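PDB 2XQ0: leucine aminopeptidase 2 from Saccharomyces cerevisiae, which cleaves di- and tripeptides as a zinc-dependent M1-family aminopeptidase and, weakly in vitro, hydrolyses epoxides such as leukotriene A4. Local coordinates for residues A[365-373]-A[383-393]. Sequence-based numbering, arbitrary orientation.
Sequences PERFSTLVQ and DAFSTVPYEKG. With BES (2-(3-amino-2-hydroxy-4-phenyl-butyrylamino)-4-methyl-pentanoic acid), chain B.
K392 reaching S369, with V388 and L371 packed near it, makes this a mostly buried packing of a short helix, 365-368, and the loop after it against the first turns of helix 388-403, in the catalytic domain of an M1 aminopeptidase. The one direct hydrogen bond runs from K392 NZ to S369 O (2.9 Å), with the donor tilted 18° from the carbonyl plane. K392 runs out extended through chi2, passing L371 with CD 3.8 Å from L371 CB, and then bends at chi3 (-88°) before NZ meets S369 O. NZ also donates to G459 O and to a water that accepts from L371 N. Replacing K392 with an alanine would probably leave S369 O without this donor and open a gap beside L371. V388 fits into the bend after the short helix, its CG1 3.6 Å from S369 O, while L371 CD1 approaches G393 N at 3.6 Å. At the other end, D383 O sits over one face of the F368 ring, 3.4 Å above its plane, and R367 CG covers the opposite face. A second water donates to F368 O and A384 O and pairs with S386 OG, which accepts from V388 N (3.0 Å, 157°) in a capping bond at the turn leading into the helix. From that helix Y390, the active-site proton donor, sets out away from the 365-373 segment, and its OH donates to bestatin O3 (3.0 Å). The lysine and two waters thus bind backbone polar groups at and just after the end of the short helix, joining that loop to the helix that bears Y390.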
loop_
_atom_site.group_PDB
_atom_site.type_symbol
_atom_site.label_atom_id
_atom_site.label_comp_id
_atom_site.label_asym_id
_atom_site.label_seq_id
_atom_site.Cartn_x
_atom_site.Cartn_y
_atom_site.Cartn_z
ATOM N N PRO A 365 -3.983 6.770 -20.172
ATOM C CA PRO A 365 -3.344 7.813 -19.355
ATOM C C PRO A 365 -4.162 9.103 -19.284
ATOM O O PRO A 365 -4.141 9.761 -18.246
ATOM C CB PRO A 365 -1.999 8.049 -20.060
ATOM C CG PRO A 365 -2.204 7.538 -21.461
ATOM C CD PRO A 365 -3.148 6.384 -21.326
ATOM N N GLU A 366 -4.890 9.445 -20.346
ATOM C CA GLU A 366 -5.663 10.685 -20.349
ATOM C C GLU A 366 -6.637 10.704 -19.180
ATOM O O GLU A 366 -6.923 11.762 -18.604
ATOM C CB GLU A 366 -6.428 10.846 -21.658
ATOM C CG GLU A 366 -7.301 12.091 -21.718
ATOM C CD GLU A 366 -6.625 13.260 -22.421
ATOM O OE1 GLU A 366 -5.378 13.265 -22.521
ATOM O OE2 GLU A 366 -7.346 14.177 -22.877
ATOM N N ARG A 367 -7.156 9.524 -18.852
ATOM C CA ARG A 367 -8.092 9.377 -17.753
ATOM C C ARG A 367 -7.369 9.098 -16.438
ATOM O O ARG A 367 -7.576 9.784 -15.441
ATOM C CB ARG A 367 -9.081 8.242 -18.030
ATOM C CG ARG A 367 -9.921 7.922 -16.819
ATOM C CD ARG A 367 -11.069 6.971 -17.080
ATOM N NE ARG A 367 -11.945 6.981 -15.912
ATOM C CZ ARG A 367 -12.925 6.120 -15.685
ATOM N NH1 ARG A 367 -13.645 6.239 -14.576
ATOM N NH2 ARG A 367 -13.184 5.148 -16.555
ATOM N N PHE A 368 -6.536 8.066 -16.425
ATOM C CA PHE A 368 -6.052 7.553 -15.152
ATOM C C PHE A 368 -4.801 8.243 -14.603
ATOM O O PHE A 368 -4.336 7.884 -13.528
ATOM C CB PHE A 368 -5.851 6.038 -15.207
ATOM C CG PHE A 368 -7.138 5.258 -15.344
ATOM C CD1 PHE A 368 -7.401 4.525 -16.490
ATOM C CD2 PHE A 368 -8.079 5.264 -14.327
ATOM C CE1 PHE A 368 -8.583 3.803 -16.617
ATOM C CE2 PHE A 368 -9.268 4.549 -14.451
ATOM C CZ PHE A 368 -9.513 3.821 -15.592
ATOM N N SER A 369 -4.267 9.236 -15.308
ATOM C CA SER A 369 -3.084 9.924 -14.795
ATOM C C SER A 369 -3.391 11.290 -14.194
ATOM O O SER A 369 -2.486 12.025 -13.830
ATOM C CB SER A 369 -2.001 10.040 -15.869
ATOM O OG SER A 369 -2.320 11.032 -16.824
ATOM N N THR A 370 -4.669 11.639 -14.100
ATOM C CA THR A 370 -5.051 12.874 -13.430
ATOM C C THR A 370 -4.981 12.630 -11.936
ATOM O O THR A 370 -5.292 11.529 -11.471
ATOM C CB THR A 370 -6.472 13.331 -13.827
ATOM O OG1 THR A 370 -7.433 12.329 -13.450
ATOM C CG2 THR A 370 -6.549 13.556 -15.343
ATOM N N LEU A 371 -4.564 13.642 -11.178
ATOM C CA LEU A 371 -4.405 13.477 -9.738
ATOM C C LEU A 371 -5.733 13.158 -9.047
ATOM O O LEU A 371 -5.799 12.232 -8.262
ATOM C CB LEU A 371 -3.759 14.708 -9.113
ATOM C CG LEU A 371 -3.418 14.579 -7.629
ATOM C CD1 LEU A 371 -2.535 13.368 -7.402
ATOM C CD2 LEU A 371 -2.723 15.846 -7.142
ATOM N N VAL A 372 -6.776 13.936 -9.344
ATOM C CA VAL A 372 -8.120 13.676 -8.834
ATOM C C VAL A 372 -8.797 12.789 -9.852
ATOM O O VAL A 372 -8.721 13.054 -11.056
ATOM C CB VAL A 372 -8.931 14.988 -8.707
ATOM C CG1 VAL A 372 -10.407 14.698 -8.442
ATOM C CG2 VAL A 372 -8.330 15.888 -7.614
ATOM N N GLN A 373 -9.459 11.742 -9.374
ATOM C CA GLN A 373 -10.081 10.763 -10.257
ATOM C C GLN A 373 -11.592 10.951 -10.339
ATOM O O GLN A 373 -12.184 11.673 -9.530
ATOM C CB GLN A 373 -9.727 9.344 -9.783
ATOM C CG GLN A 373 -8.313 8.958 -10.108
ATOM C CD GLN A 373 -8.094 8.811 -11.600
ATOM O OE1 GLN A 373 -7.324 9.556 -12.220
ATOM N NE2 GLN A 373 -8.777 7.852 -12.185
ATOM N N ASP A 383 -8.869 0.045 -10.604
ATOM C CA ASP A 383 -8.445 0.510 -11.920
ATOM C C ASP A 383 -7.798 1.889 -11.883
ATOM O O ASP A 383 -7.176 2.311 -12.856
ATOM C CB ASP A 383 -9.623 0.513 -12.906
ATOM C CG ASP A 383 -10.034 -0.887 -13.329
ATOM O OD1 ASP A 383 -9.462 -1.875 -12.809
ATOM O OD2 ASP A 383 -10.936 -0.998 -14.189
ATOM N N ALA A 384 -7.938 2.583 -10.760
ATOM C CA ALA A 384 -7.413 3.935 -10.632
ATOM C C ALA A 384 -6.187 3.983 -9.743
ATOM O O ALA A 384 -5.585 5.037 -9.568
ATOM C CB ALA A 384 -8.472 4.854 -10.076
ATOM N N PHE A 385 -5.823 2.849 -9.157
ATOM C CA PHE A 385 -4.621 2.819 -8.340
ATOM C C PHE A 385 -3.410 2.640 -9.247
ATOM O O PHE A 385 -3.358 1.757 -10.111
ATOM C CB PHE A 385 -4.702 1.761 -7.232
ATOM C CG PHE A 385 -5.867 1.965 -6.296
ATOM C CD1 PHE A 385 -6.263 3.246 -5.932
ATOM C CD2 PHE A 385 -6.573 0.889 -5.792
ATOM C CE1 PHE A 385 -7.336 3.445 -5.081
ATOM C CE2 PHE A 385 -7.649 1.087 -4.939
ATOM C CZ PHE A 385 -8.026 2.361 -4.583
ATOM N N SER A 386 -2.464 3.544 -9.079
ATOM C CA SER A 386 -1.243 3.533 -9.844
ATOM C C SER A 386 -0.285 4.322 -9.000
ATOM O O SER A 386 -0.587 4.662 -7.861
ATOM C CB SER A 386 -1.440 4.253 -11.174
ATOM O OG SER A 386 -1.627 5.648 -10.964
ATOM N N THR A 387 0.854 4.660 -9.577
ATOM C CA THR A 387 1.816 5.500 -8.891
ATOM C C THR A 387 1.390 6.975 -8.827
ATOM O O THR A 387 1.922 7.744 -8.026
ATOM C CB THR A 387 3.174 5.379 -9.567
ATOM O OG1 THR A 387 3.520 3.986 -9.669
ATOM C CG2 THR A 387 4.220 6.125 -8.770
ATOM N N VAL A 388 0.418 7.368 -9.647
ATOM C CA VAL A 388 0.023 8.786 -9.723
ATOM C C VAL A 388 -0.400 9.425 -8.389
ATOM O O VAL A 388 0.098 10.489 -8.032
ATOM C CB VAL A 388 -1.071 9.002 -10.795
ATOM C CG1 VAL A 388 -1.624 10.431 -10.729
ATOM C CG2 VAL A 388 -0.500 8.706 -12.170
ATOM N N PRO A 389 -1.318 8.785 -7.637
ATOM C CA PRO A 389 -1.698 9.461 -6.386
ATOM C C PRO A 389 -0.522 9.605 -5.429
ATOM O O PRO A 389 -0.440 10.594 -4.690
ATOM C CB PRO A 389 -2.778 8.539 -5.780
ATOM C CG PRO A 389 -2.694 7.240 -6.564
ATOM C CD PRO A 389 -2.206 7.651 -7.943
ATOM N N TYR A 390 0.367 8.614 -5.438
ATOM C CA TYR A 390 1.546 8.631 -4.582
ATOM C C TYR A 390 2.471 9.776 -4.971
ATOM O O TYR A 390 2.783 10.645 -4.160
ATOM C CB TYR A 390 2.305 7.298 -4.711
ATOM C CG TYR A 390 1.548 6.095 -4.174
ATOM C CD1 TYR A 390 0.594 5.433 -4.949
ATOM C CD2 TYR A 390 1.807 5.611 -2.898
ATOM C CE1 TYR A 390 -0.104 4.326 -4.445
ATOM C CE2 TYR A 390 1.121 4.507 -2.387
ATOM C CZ TYR A 390 0.173 3.874 -3.158
ATOM O OH TYR A 390 -0.490 2.777 -2.646
ATOM N N GLU A 391 2.916 9.760 -6.215
ATOM C CA GLU A 391 4.027 10.613 -6.631
ATOM C C GLU A 391 3.602 11.953 -7.203
ATOM O O GLU A 391 4.277 12.951 -6.985
ATOM C CB GLU A 391 4.917 9.885 -7.638
ATOM C CG GLU A 391 5.621 8.639 -7.074
ATOM C CD GLU A 391 6.633 8.964 -5.977
ATOM O OE1 GLU A 391 7.127 10.113 -5.909
ATOM O OE2 GLU A 391 6.930 8.064 -5.167
ATOM N N LYS A 392 2.520 11.997 -7.970
ATOM C CA LYS A 392 2.015 13.304 -8.364
ATOM C C LYS A 392 1.492 13.982 -7.102
ATOM O O LYS A 392 1.629 15.196 -6.925
ATOM C CB LYS A 392 0.926 13.189 -9.461
ATOM C CG LYS A 392 0.563 14.534 -10.093
ATOM C CD LYS A 392 -0.555 14.461 -11.147
ATOM C CE LYS A 392 -0.035 14.162 -12.548
ATOM N NZ LYS A 392 -1.038 14.513 -13.643
ATOM N N GLY A 393 0.892 13.189 -6.215
ATOM C CA GLY A 393 0.421 13.705 -4.936
ATOM C C GLY A 393 1.549 14.300 -4.129
ATOM O O GLY A 393 1.488 15.455 -3.717
HETATM N N2 BES B . -2.409 0.250 1.846
HETATM C C1 BES B . -1.404 0.600 0.863
HETATM C C6 BES B . -1.343 -0.468 -0.230
HETATM C C7 BES B . -2.655 -0.519 -0.981
HETATM C C8 BES B . -3.248 0.661 -1.414
HETATM C C12 BES B . -3.277 -1.740 -1.224
HETATM C C9 BES B . -4.457 0.621 -2.099
HETATM C C11 BES B . -4.489 -1.779 -1.909
HETATM C C10 BES B . -5.079 -0.599 -2.348
HETATM C C2 BES B . -0.025 0.763 1.516
HETATM O O2 BES B . 0.027 1.730 2.575
HETATM C C3 BES B . 0.926 1.158 0.436
HETATM O O3 BES B . 0.901 2.284 -0.067
HETATM N N1 BES B . 1.721 0.143 0.124
HETATM C C4 BES B . 2.775 0.100 -0.868
HETATM C C13 BES B . 4.036 0.359 -0.052
HETATM C C14 BES B . 4.879 1.497 -0.611
HETATM C C15 BES B . 5.789 2.058 0.475
HETATM C C16 BES B . 4.018 2.597 -1.229
HETATM C C5 BES B . 2.813 -1.309 -1.389
HETATM O O1 BES B . 3.254 -1.518 -2.540
HETATM O O4 BES B . 2.389 -2.228 -0.644
HETATM O O HOH W 1 -4.334 6.549 -11.140
HETATM O O HOH W 2 -3.558 15.834 -12.509
#